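Local coordinates for protein probable CoA-transferase alpha subunit (PDB 6COJ) that belongs to the coenzyme A transferase family and binds a bulky CoA thioester, probably acting on it together with a partner protein chain, at residues Val65-Pro70 with Asp204-Ala209; Lys83-Phe88 with Arg146-Glu151; Asp98-Lys103 with Gln279-Phe284; Leu124-Ala127 with Phe133-Ile136. The protein carries 1 engineered substitution. All coordinates share one frame; numbering follows the deposited sequence. Where two conformers were deposited one is given.

Interaction 1 of 4, residues Val65-Pro70 with Asp204-Ala209; sequences VTYGGP and DLYCAA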
# COMPACT_ATOMS: atom_id res chain seq x y z
N VAL A 65 17.57 5.97 9.46
CA VAL A 65 16.13 6.13 9.24
C VAL A 65 15.46 4.92 9.89
O VAL A 65 15.75 3.78 9.51
CB VAL A 65 15.79 6.19 7.74
CG1 VAL A 65 14.29 6.32 7.55
CG2 VAL A 65 16.52 7.34 7.07
N THR A 66 14.59 5.16 10.86
CA THR A 66 14.08 4.02 11.62
C THR A 66 12.84 4.41 12.41
O THR A 66 12.63 5.57 12.74
CB THR A 66 15.16 3.50 12.58
OG1 THR A 66 14.71 2.28 13.18
CG2 THR A 66 15.47 4.53 13.68
N TYR A 67 12.01 3.40 12.69
CA TYR A 67 11.07 3.46 13.80
C TYR A 67 11.85 2.95 15.00
O TYR A 67 12.00 1.74 15.19
CB TYR A 67 9.86 2.57 13.51
CG TYR A 67 8.91 3.13 12.48
CD1 TYR A 67 8.20 4.31 12.72
CD2 TYR A 67 8.69 2.47 11.27
CE1 TYR A 67 7.28 4.81 11.79
CE2 TYR A 67 7.77 2.96 10.33
CZ TYR A 67 7.08 4.12 10.60
OH TYR A 67 6.16 4.57 9.67
N GLY A 68 12.38 3.89 15.78
CA GLY A 68 13.52 3.57 16.64
C GLY A 68 13.20 2.75 17.88
O GLY A 68 12.15 2.87 18.50
N GLY A 69 14.19 1.93 18.25
CA GLY A 69 14.18 1.17 19.47
C GLY A 69 15.60 0.98 19.97
O GLY A 69 16.45 1.88 19.84
N PRO A 70 15.90 -0.19 20.53
CA PRO A 70 17.27 -0.44 21.03
C PRO A 70 18.31 -0.55 19.94
O PRO A 70 19.51 -0.51 20.25
CB PRO A 70 17.12 -1.75 21.81
CG PRO A 70 15.96 -2.46 21.11
CD PRO A 70 15.01 -1.34 20.74
N ASP A 204 9.54 -4.48 3.89
CA ASP A 204 9.52 -4.43 2.44
C ASP A 204 9.81 -3.01 1.94
O ASP A 204 10.55 -2.83 0.96
CB ASP A 204 8.17 -4.93 1.91
CG ASP A 204 6.99 -4.18 2.51
OD1 ASP A 204 7.02 -3.86 3.72
OD2 ASP A 204 6.01 -3.91 1.79
N LEU A 205 9.23 -2.00 2.59
CA LEU A 205 9.47 -0.62 2.17
C LEU A 205 10.92 -0.21 2.38
O LEU A 205 11.50 0.49 1.54
CB LEU A 205 8.54 0.33 2.92
CG LEU A 205 7.04 0.15 2.69
CD1 LEU A 205 6.24 1.18 3.49
CD2 LEU A 205 6.74 0.28 1.22
N TYR A 206 11.52 -0.62 3.50
CA TYR A 206 12.93 -0.30 3.72
C TYR A 206 13.79 -0.88 2.61
O TYR A 206 14.67 -0.21 2.06
CB TYR A 206 13.39 -0.80 5.09
CG TYR A 206 13.03 0.10 6.24
CD1 TYR A 206 13.71 1.30 6.44
CD2 TYR A 206 12.01 -0.23 7.13
CE1 TYR A 206 13.39 2.14 7.50
CE2 TYR A 206 11.68 0.61 8.19
CZ TYR A 206 12.38 1.79 8.36
OH TYR A 206 12.06 2.62 9.40
N CYS A 207 13.54 -2.14 2.24
CA CYS A 207 14.32 -2.73 1.15
C CYS A 207 14.07 -2.01 -0.16
O CYS A 207 15.01 -1.72 -0.91
CB CYS A 207 13.99 -4.21 1.01
SG CYS A 207 14.68 -5.20 2.35
N ALA A 208 12.80 -1.68 -0.45
CA ALA A 208 12.47 -1.02 -1.71
C ALA A 208 13.06 0.38 -1.80
O ALA A 208 13.27 0.88 -2.91
CB ALA A 208 10.95 -0.98 -1.90
N ALA A 209 13.34 1.02 -0.67
CA ALA A 209 13.87 2.38 -0.64
C ALA A 209 15.39 2.44 -0.69
O ALA A 209 15.95 3.54 -0.73
CB ALA A 209 13.39 3.10 0.63
O HOH W 1 11.93 0.72 11.51

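Interaction 2 of 4, residues Lys83-Phe88 with Arg146-Glu151; sequences KAYYGF and RFWGDE. With F8G (S-{(3R,5R,9R)-1-[(2R,3S,4R,5R)-5-(6-amino-9H-purin-9-yl)-4-hydroxy-3-(phosphonooxy)tetrahydrofuran-2-yl]-3,5,9-trihydroxy-8,8-dimethyl-3,5-dioxido-10,14-dioxo-2,4,6-trioxa-11,15-diaza-3lambda~5~,5lambda~5~-diphosphaheptadecan-17-yl} (5R,10R)-7-hydroxy-10-methyl-2-oxo-1-oxaspiro[4.5]dec-6-ene-6-carbothioate (non-preferred name)), chain E.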
# COMPACT_ATOMS: atom_id res chain seq x y z
N LYS A 83 23.03 11.75 12.26
CA LYS A 83 21.73 12.32 11.97
C LYS A 83 20.72 11.18 12.01
O LYS A 83 21.03 10.05 11.62
CB LYS A 83 21.76 12.97 10.58
CG LYS A 83 20.54 13.81 10.23
CD LYS A 83 20.78 14.57 8.93
CE LYS A 83 19.60 15.48 8.59
NZ LYS A 83 19.75 16.14 7.25
N ALA A 84 19.53 11.47 12.51
CA ALA A 84 18.51 10.43 12.66
C ALA A 84 17.17 10.95 12.18
O ALA A 84 16.73 12.03 12.59
CB ALA A 84 18.42 9.94 14.11
N TYR A 85 16.52 10.16 11.32
CA TYR A 85 15.16 10.37 10.85
C TYR A 85 14.30 9.29 11.49
O TYR A 85 14.54 8.10 11.25
CB TYR A 85 15.11 10.20 9.33
CG TYR A 85 15.82 11.26 8.52
CD1 TYR A 85 17.20 11.27 8.41
CD2 TYR A 85 15.10 12.23 7.84
CE1 TYR A 85 17.86 12.24 7.66
CE2 TYR A 85 15.74 13.21 7.08
CZ TYR A 85 17.12 13.20 7.00
OH TYR A 85 17.78 14.15 6.26
N TYR A 86 13.29 9.68 12.28
CA TYR A 86 12.53 8.67 13.01
C TYR A 86 11.15 9.21 13.34
O TYR A 86 10.96 10.42 13.47
CB TYR A 86 13.24 8.24 14.31
CG TYR A 86 13.55 9.42 15.22
CD1 TYR A 86 14.74 10.13 15.09
CD2 TYR A 86 12.63 9.86 16.16
CE1 TYR A 86 15.01 11.23 15.89
CE2 TYR A 86 12.88 10.96 16.96
CZ TYR A 86 14.06 11.65 16.81
OH TYR A 86 14.33 12.74 17.60
N GLY A 87 10.20 8.29 13.50
CA GLY A 87 8.85 8.64 13.90
C GLY A 87 8.68 8.59 15.40
O GLY A 87 7.78 9.22 15.96
N PHE A 88 9.55 7.83 16.06
CA PHE A 88 9.58 7.73 17.52
C PHE A 88 10.83 6.94 17.88
O PHE A 88 11.49 6.36 17.01
CB PHE A 88 8.34 6.99 18.05
CG PHE A 88 8.23 5.57 17.57
CD1 PHE A 88 8.89 4.54 18.25
CD2 PHE A 88 7.46 5.25 16.46
CE1 PHE A 88 8.80 3.23 17.81
CE2 PHE A 88 7.35 3.93 16.03
CZ PHE A 88 8.02 2.93 16.70
N ARG A 146 9.60 22.61 12.53
CA ARG A 146 10.81 23.18 13.14
C ARG A 146 11.96 22.20 13.25
O ARG A 146 13.07 22.60 13.16
CB ARG A 146 10.52 23.73 14.50
CG ARG A 146 9.60 24.90 14.52
CD ARG A 146 10.03 25.94 15.53
NE ARG A 146 10.14 25.59 16.96
CZ ARG A 146 11.30 25.57 17.62
NH1 ARG A 146 11.31 25.34 18.91
NH2 ARG A 146 12.47 25.76 17.00
N PHE A 147 11.67 20.93 13.47
CA PHE A 147 12.73 19.93 13.43
C PHE A 147 13.46 19.94 12.09
O PHE A 147 14.68 19.75 12.03
CB PHE A 147 12.17 18.53 13.67
CG PHE A 147 11.96 18.18 15.12
CD1 PHE A 147 13.03 18.08 16.00
CD2 PHE A 147 10.69 17.88 15.60
CE1 PHE A 147 12.84 17.73 17.32
CE2 PHE A 147 10.48 17.53 16.91
CZ PHE A 147 11.56 17.45 17.78
N TRP A 148 12.72 20.16 11.00
CA TRP A 148 13.28 20.03 9.66
C TRP A 148 13.66 21.35 9.02
O TRP A 148 14.52 21.36 8.13
CB TRP A 148 12.26 19.39 8.73
CG TRP A 148 11.99 17.95 8.95
CD1 TRP A 148 11.42 17.38 10.05
CD2 TRP A 148 12.22 16.89 8.01
NE1 TRP A 148 11.30 16.02 9.86
CE2 TRP A 148 11.78 15.70 8.62
CE3 TRP A 148 12.77 16.83 6.72
CZ2 TRP A 148 11.86 14.47 7.97
CZ3 TRP A 148 12.86 15.61 6.09
CH2 TRP A 148 12.40 14.44 6.72
N GLY A 149 13.04 22.46 9.43
CA GLY A 149 13.26 23.71 8.72
C GLY A 149 13.03 23.57 7.22
O GLY A 149 12.07 22.93 6.78
N ASP A 150 13.94 24.15 6.43
CA ASP A 150 13.76 24.20 4.98
C ASP A 150 13.97 22.85 4.30
O ASP A 150 13.75 22.75 3.09
CB ASP A 150 14.65 25.28 4.36
CG ASP A 150 14.25 25.60 2.92
OD1 ASP A 150 13.04 25.84 2.67
OD2 ASP A 150 15.14 25.61 2.04
N GLU A 151 14.40 21.82 5.03
CA GLU A 151 14.45 20.47 4.46
C GLU A 151 13.05 19.90 4.24
O GLU A 151 12.90 18.95 3.46
CB GLU A 151 15.27 19.54 5.36
CG GLU A 151 15.63 18.22 4.69
CD GLU A 151 16.48 17.29 5.55
OE1 GLU A 151 17.17 17.76 6.49
OE2 GLU A 151 16.47 16.08 5.26
C4 F8G E . 11.76 17.73 33.25
C5 F8G E . 11.28 18.98 32.64
C6 F8G E . 12.26 19.84 31.93
C8 F8G E . 9.62 17.93 33.62
N1 F8G E . 13.55 19.44 31.86
N3 F8G E . 13.07 17.38 33.15
C1' F8G E . 10.78 15.86 34.52
C2 F8G E . 14.06 18.20 32.45
C2' F8G E . 9.93 15.74 35.77
C3' F8G E . 9.65 14.26 35.80
C4' F8G E . 9.47 13.92 34.34
C5' F8G E . 8.01 14.08 33.95
CAA F8G E . -1.42 6.30 15.36
CAB F8G E . -1.12 6.58 16.81
CAC F8G E . 0.04 6.24 17.40
CAD F8G E . 0.98 5.22 16.76
CAE F8G E . 0.38 4.65 15.48
CAF F8G E . -0.22 5.74 14.62
CAG F8G E . 0.45 6.89 18.66
CAI F8G E . 1.39 3.86 14.66
CAK F8G E . 1.43 4.08 17.69
CAL F8G E . 2.95 4.21 17.93
CAM F8G E . 3.29 5.44 17.13
CAQ F8G E . 0.53 8.49 20.86
CAR F8G E . 0.39 7.47 21.97
CAT F8G E . 0.91 8.48 24.10
CAU F8G E . 1.88 8.48 25.27
CAV F8G E . 1.79 9.72 26.15
CAX F8G E . 2.27 9.11 28.42
CAY F8G E . 3.24 9.11 29.58
CAZ F8G E . 2.87 10.15 30.64
CBA F8G E . 3.99 10.23 31.67
CBM F8G E . 2.73 11.52 29.97
CBN F8G E . 1.58 9.80 31.37
N6 F8G E . 11.86 21.00 31.36
N7 F8G E . 9.96 19.04 32.91
N9 F8G E . 10.71 17.16 33.82
NAS F8G E . 1.29 7.74 23.07
NAW F8G E . 2.70 9.63 27.28
O2' F8G E . 10.62 16.17 36.94
O3' F8G E . 10.81 13.56 36.20
O4' F8G E . 10.26 14.87 33.63
O5' F8G E . 7.25 13.10 34.64
OAH F8G E . -2.01 7.13 17.42
OAJ F8G E . 1.54 6.61 19.14
OAN F8G E . 4.36 6.00 17.05
OAO F8G E . 2.16 5.93 16.41
OBB F8G E . 5.18 10.50 30.95
OBD F8G E . 6.68 11.99 32.45
OBJ F8G E . -0.14 9.10 24.11
OBK F8G E . 1.15 8.64 28.52
OBL F8G E . 3.27 7.80 30.19
OBO F8G E . 7.67 10.59 30.67
OBP F8G E . 6.74 9.38 32.65
OBQ F8G E . 5.42 11.29 34.60
OBR F8G E . 5.02 13.54 33.58
OCI F8G E . 12.18 12.20 37.85
OCJ F8G E . 10.94 14.22 38.60
OCK F8G E . 9.70 12.14 37.97
PBC F8G E . 6.59 10.55 31.72
PBE F8G E . 6.02 12.45 33.84
PCH F8G E . 10.91 13.00 37.70
SAP F8G E . -0.48 8.02 19.49

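Interaction 3 of 4, residues Asp98-Lys103 with Gln279-Phe284; sequences DPWFAK and QAWQQF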
# COMPACT_ATOMS: atom_id res chain seq x y z
N ASP A 98 14.44 4.91 25.36
CA ASP A 98 15.76 4.30 25.26
C ASP A 98 16.79 5.22 25.89
O ASP A 98 16.91 6.38 25.47
CB ASP A 98 16.14 3.99 23.82
CG ASP A 98 17.50 3.32 23.74
OD1 ASP A 98 18.52 4.02 23.83
OD2 ASP A 98 17.56 2.07 23.63
N PRO A 99 17.56 4.75 26.88
CA PRO A 99 18.45 5.66 27.61
C PRO A 99 19.66 6.09 26.82
O PRO A 99 20.23 7.15 27.12
CB PRO A 99 18.85 4.83 28.84
CG PRO A 99 18.78 3.40 28.34
CD PRO A 99 17.59 3.37 27.39
N TRP A 100 20.09 5.32 25.82
CA TRP A 100 21.23 5.75 25.02
C TRP A 100 20.83 6.78 23.98
O TRP A 100 21.56 7.75 23.74
CB TRP A 100 21.92 4.55 24.37
CG TRP A 100 22.89 3.86 25.28
CD1 TRP A 100 22.78 2.61 25.80
CD2 TRP A 100 24.10 4.41 25.80
NE1 TRP A 100 23.87 2.33 26.60
CE2 TRP A 100 24.69 3.42 26.62
CE3 TRP A 100 24.76 5.64 25.63
CZ2 TRP A 100 25.91 3.63 27.28
CZ3 TRP A 100 25.96 5.84 26.29
CH2 TRP A 100 26.52 4.84 27.10
N PHE A 101 19.67 6.60 23.35
CA PHE A 101 19.13 7.67 22.53
C PHE A 101 18.92 8.94 23.35
O PHE A 101 19.28 10.04 22.92
CB PHE A 101 17.82 7.19 21.89
CG PHE A 101 17.10 8.26 21.13
CD1 PHE A 101 17.61 8.75 19.94
CD2 PHE A 101 15.90 8.77 21.61
CE1 PHE A 101 16.93 9.73 19.23
CE2 PHE A 101 15.22 9.75 20.91
CZ PHE A 101 15.74 10.23 19.72
N ALA A 102 18.37 8.81 24.56
CA ALA A 102 18.17 9.98 25.41
C ALA A 102 19.49 10.68 25.71
O ALA A 102 19.57 11.91 25.68
CB ALA A 102 17.47 9.59 26.71
N LYS A 103 20.54 9.91 26.01
CA LYS A 103 21.83 10.52 26.31
C LYS A 103 22.39 11.26 25.10
O LYS A 103 22.91 12.38 25.24
CB LYS A 103 22.81 9.47 26.83
CG LYS A 103 22.55 9.08 28.28
CD LYS A 103 23.12 7.71 28.63
CE LYS A 103 24.46 7.82 29.33
NZ LYS A 103 25.49 8.43 28.47
N GLN A 279 30.26 2.61 34.66
CA GLN A 279 30.64 1.33 35.23
C GLN A 279 29.72 0.21 34.75
O GLN A 279 30.19 -0.84 34.28
CB GLN A 279 30.67 1.44 36.76
CG GLN A 279 30.76 0.13 37.51
CD GLN A 279 29.39 -0.45 37.84
OE1 GLN A 279 28.41 0.28 38.00
NE2 GLN A 279 29.32 -1.77 37.95
N ALA A 280 28.41 0.41 34.85
CA ALA A 280 27.49 -0.63 34.41
C ALA A 280 27.62 -0.91 32.92
O ALA A 280 27.46 -2.05 32.48
CB ALA A 280 26.05 -0.24 34.78
N TRP A 281 27.96 0.11 32.13
CA TRP A 281 28.03 -0.10 30.69
C TRP A 281 29.29 -0.85 30.26
O TRP A 281 29.21 -1.72 29.38
CB TRP A 281 27.85 1.22 29.93
CG TRP A 281 27.62 0.94 28.49
CD1 TRP A 281 28.47 1.20 27.47
CD2 TRP A 281 26.49 0.27 27.92
NE1 TRP A 281 27.93 0.77 26.29
CE2 TRP A 281 26.71 0.19 26.53
CE3 TRP A 281 25.30 -0.26 28.44
CZ2 TRP A 281 25.80 -0.39 25.66
CZ3 TRP A 281 24.38 -0.84 27.57
CH2 TRP A 281 24.64 -0.90 26.19
N GLN A 282 30.46 -0.55 30.85
CA GLN A 282 31.67 -1.31 30.54
C GLN A 282 31.46 -2.80 30.79
O GLN A 282 31.94 -3.64 30.03
CB GLN A 282 32.83 -0.81 31.42
CG GLN A 282 34.14 -1.60 31.27
CD GLN A 282 34.33 -2.67 32.35
OE1 GLN A 282 33.81 -2.55 33.46
NE2 GLN A 282 35.08 -3.72 32.02
N GLN A 283 30.74 -3.12 31.86
CA GLN A 283 30.50 -4.52 32.19
C GLN A 283 29.55 -5.16 31.17
O GLN A 283 29.76 -6.30 30.75
CB GLN A 283 29.92 -4.63 33.59
CG GLN A 283 29.90 -6.05 34.13
CD GLN A 283 31.23 -6.74 33.96
OE1 GLN A 283 31.38 -7.65 33.14
NE2 GLN A 283 32.22 -6.31 34.74
N PHE A 284 28.51 -4.43 30.78
CA PHE A 284 27.62 -4.93 29.74
C PHE A 284 28.38 -5.16 28.44
O PHE A 284 28.23 -6.20 27.80
CB PHE A 284 26.48 -3.93 29.53
CG PHE A 284 25.40 -4.42 28.60
CD1 PHE A 284 25.51 -4.22 27.23
CD2 PHE A 284 24.29 -5.07 29.10
CE1 PHE A 284 24.51 -4.66 26.38
CE2 PHE A 284 23.28 -5.51 28.24
CZ PHE A 284 23.39 -5.31 26.88

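Interaction 4 of 4, residues Leu124-Ala127 with Phe133-Ile136; sequences LEAA and FLPI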
# COMPACT_ATOMS: atom_id res chain seq x y z
N LEU A 124 9.33 6.47 2.82
CA LEU A 124 9.83 5.22 2.25
C LEU A 124 9.06 4.85 1.00
O LEU A 124 9.66 4.39 0.02
CB LEU A 124 9.76 4.10 3.28
CG LEU A 124 10.66 4.23 4.50
CD1 LEU A 124 10.30 3.15 5.52
CD2 LEU A 124 12.13 4.11 4.10
N GLU A 125 7.75 5.07 1.00
CA GLU A 125 6.95 4.81 -0.19
C GLU A 125 7.38 5.70 -1.35
O GLU A 125 7.41 5.26 -2.51
CB GLU A 125 5.46 5.02 0.12
CG GLU A 125 4.84 3.86 0.87
CD GLU A 125 3.41 4.15 1.34
OE1 GLU A 125 3.05 5.34 1.46
OE2 GLU A 125 2.66 3.18 1.57
N ALA A 126 7.70 6.96 -1.08
CA ALA A 126 8.17 7.84 -2.15
C ALA A 126 9.47 7.31 -2.75
O ALA A 126 9.61 7.22 -3.98
CB ALA A 126 8.34 9.28 -1.63
N ALA A 127 10.42 6.93 -1.90
CA ALA A 127 11.67 6.36 -2.39
C ALA A 127 11.42 5.08 -3.18
O ALA A 127 12.03 4.87 -4.23
CB ALA A 127 12.62 6.10 -1.22
N PHE A 133 8.79 13.21 -3.76
CA PHE A 133 7.99 13.51 -2.59
C PHE A 133 6.66 12.78 -2.73
O PHE A 133 6.27 12.36 -3.83
CB PHE A 133 7.71 15.01 -2.46
CG PHE A 133 6.70 15.52 -3.46
CD1 PHE A 133 7.07 15.81 -4.77
CD2 PHE A 133 5.36 15.66 -3.10
CE1 PHE A 133 6.13 16.24 -5.69
CE2 PHE A 133 4.42 16.09 -4.02
CZ PHE A 133 4.80 16.38 -5.32
N LEU A 134 5.95 12.69 -1.61
CA LEU A 134 4.52 12.39 -1.61
C LEU A 134 3.85 13.37 -0.66
O LEU A 134 4.43 13.72 0.38
CB LEU A 134 4.23 10.95 -1.15
CG LEU A 134 4.54 9.83 -2.15
CD1 LEU A 134 4.47 8.46 -1.49
CD2 LEU A 134 3.57 9.91 -3.35
N PRO A 135 2.65 13.84 -0.99
CA PRO A 135 1.96 14.78 -0.10
C PRO A 135 1.34 14.03 1.06
O PRO A 135 0.93 12.87 0.93
CB PRO A 135 0.85 15.34 -0.99
CG PRO A 135 0.55 14.19 -1.95
CD PRO A 135 1.89 13.56 -2.21
N ILE A 136 1.26 14.71 2.20
CA ILE A 136 0.68 14.12 3.40
C ILE A 136 0.21 15.25 4.30
O ILE A 136 0.77 16.35 4.29
CB ILE A 136 1.70 13.18 4.10
CG1 ILE A 136 1.04 12.38 5.23
CG2 ILE A 136 2.88 13.96 4.65
CD1 ILE A 136 1.86 11.16 5.71

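Interaction 1 of 4, residues Val65-Pro70 with Asp204-Ala209
V65 and Y206 bring the two backbones closest, yet their CA atoms are still 9.1 Å apart. One segment leaves strand 62-65 and turns a corner at T66 and Y67; the other is the last stretch of helix 203-208. A single ring bridges that gap. With CG anti to its own carbonyl carbon (chi1 -81°), Y206 sends its phenol at the corner. There Y206 CE1 lies 3.5 Å from V65 O, and the same carbon packs loosely on V65 CG1 at 4.3 Å. Farther out, Y206 OH sits 3.3 Å from T66 CA. A water ties the hydroxyl to the corner: it accepts from Y206 OH at 2.8 Å and from the amide Y67 N at 2.9 Å, so both polar groups are satisfied through it. The Y67 ring crosses Y206 at a slant, with Y67 CD2 3.9 Å from Y206 OH; its own hydroxyl is bonded to A117 O. T66 OG1 turns to D71 instead. This is the end of a strand in a Rossmann-like parallel sheet, where the chain runs on to the helix whose N-cap position is G69. The Y67 side chain is about 6 Å from the bound thioester, and its ring meets that of W41, a ligand-pocket residue.

Interaction 2 of 4, residues Lys83-Phe88 with Arg146-Glu151
The Y85 ring turns its edge to the face of W148 in an offset edge-to-face pair, planes at 74° and centroids of the Y85 ring and the W148 six-membered ring 5.4 Å apart. The nearest atoms are Y85 CE2 and W148 CH2, at 3.6 Å. E151 OE2 lies at the same phenol's rim, near the ring plane, while the carboxylate itself is turned 68° from the ring. Y85 OH donates to the syn lone pair of E151 OE2 at 2.5 Å, a short bond. The fully extended chain of K83, with CG anti to the backbone N (chi1 -170°), carries K83 NZ to 3.1 Å from E151 OE1 in a salt bridge, and NZ also donates to Y85 OH at 3.0 Å. The phenol oxygen is thus gripped as both donor and acceptor, which fixes the hydroxyl's rotation. R113 adds a second positive charge to E151 OE1, and the two cations probably keep the carboxylate ionised. F88 CD2 comes to 3.2 Å from OAN of the bound thioester. Strand 81-86 runs between strands 62-65 and 111-114 in the parallel sheet, and the end of helix 144-148 sits beside it, W148 NE1 bonded to E114 O and the indole packed on strand 168-173.

Interaction 3 of 4, residues Asp98-Lys103 with Gln279-Phe284
W100, in the first turn of helix 99-106, faces W281 on helix 278-288, and even at this closest backbone pair the CA atoms stand 10.6 Å apart. The two indoles span the interval, making this a contact of one side chain with one side chain. W100 turns its edge to the face of W281: its five-membered ring lies 4.2 Å, centroid to centroid, from the six-membered ring of W281, with the planes at 63°. The edge that does the touching is the NE1-CZ2 side. W100 NE1 stands over the benzene end of the W281 indole, offset toward the rim and 3.3 Å from W281 CH2. W100 CZ2 reaches the pyrrole end instead, 3.4 Å from W281 CG, so one edge spans both rings. W281 gets there by setting CG anti to its backbone N (chi1 -167°), which swings the indole out from its helix. On the opposite face of W281, F284 CB of the same helix lies 3.9 Å above the plane, offset toward the rim, so the ring has neighbours on both faces. The backbone under W100 is fixed by an N-cap: D98 OD1 accepts from F101 N at 2.9 Å, nearly straight at 169°, using its anti lone pair, and takes a weak bond from W100 N. D98 OD2 goes to Y271 OH, joining this helix start to helix 265-274. The indole pair sits near the surface against the end of helix 70-77, where both tryptophans touch S77; W281 also packs on L74 and on S274 of helix 265-274, and W100 on A275 just beyond it.

Interaction 4 of 4, residues Leu124-Ala127 with Phe133-Ile136
L134 and A126 bury most of the surface here, with E125 adding a smaller share. L134 points from its strand at the helix, CG anti to the carbonyl carbon (chi1 -75°), and its branched end rides over the backbone between E125 and A126. L134 CD1 does most of the touching: it sits 3.6 Å from A126 N and 3.9 Å from E125 CB. The branch carbon L134 CG meets the methyl A126 CB at 3.9 Å. That methyl points toward the strand and also rests against its main chain, with A126 CB 4.0 Å from F133 C. With so small a side chain on the helix, the backbones come close, the CA atoms of A126 and F133 being 5.7 Å apart. The interaction is purely apolar. One turn earlier on the helix, C122 carries the same packing on to L134 and I136. F133 points away from the helix and packs on A171 of its own sheet and on S157 of the second subunit. Helix 117-128 leads through a short connection into strand 133-136, which packs back against it; within this chain the strand is an outer one of a three-stranded antiparallel sheet, bonded to strand 168-173, and L134 and P135 there pack on P135 of the second subunit.

How the interactions relate
Interaction 1 is the core contact, buried near the centre of the chain, with a water bridging Y206 and Y67; interaction 3 is a surface contact between two indoles. Interactions 2 and 4 are intermediate, the former charged and aromatic, the latter wholly apolar. Interactions 1 and 2 share the parallel sheet: T66 N bonds to Y85 O and G68 N to F88 O, and Y67 packs on F88 beside the ligand pocket. Interaction 4 meets interaction 1 across helices 117-128 and 203-208, where L124 touches Y206, and A209 just beyond the helix. D98 links interaction 3 to P70, and F101 links it to Y86. Interactions 3 and 4 lie on opposite sides of the chain's centre, their centres 35 Å apart.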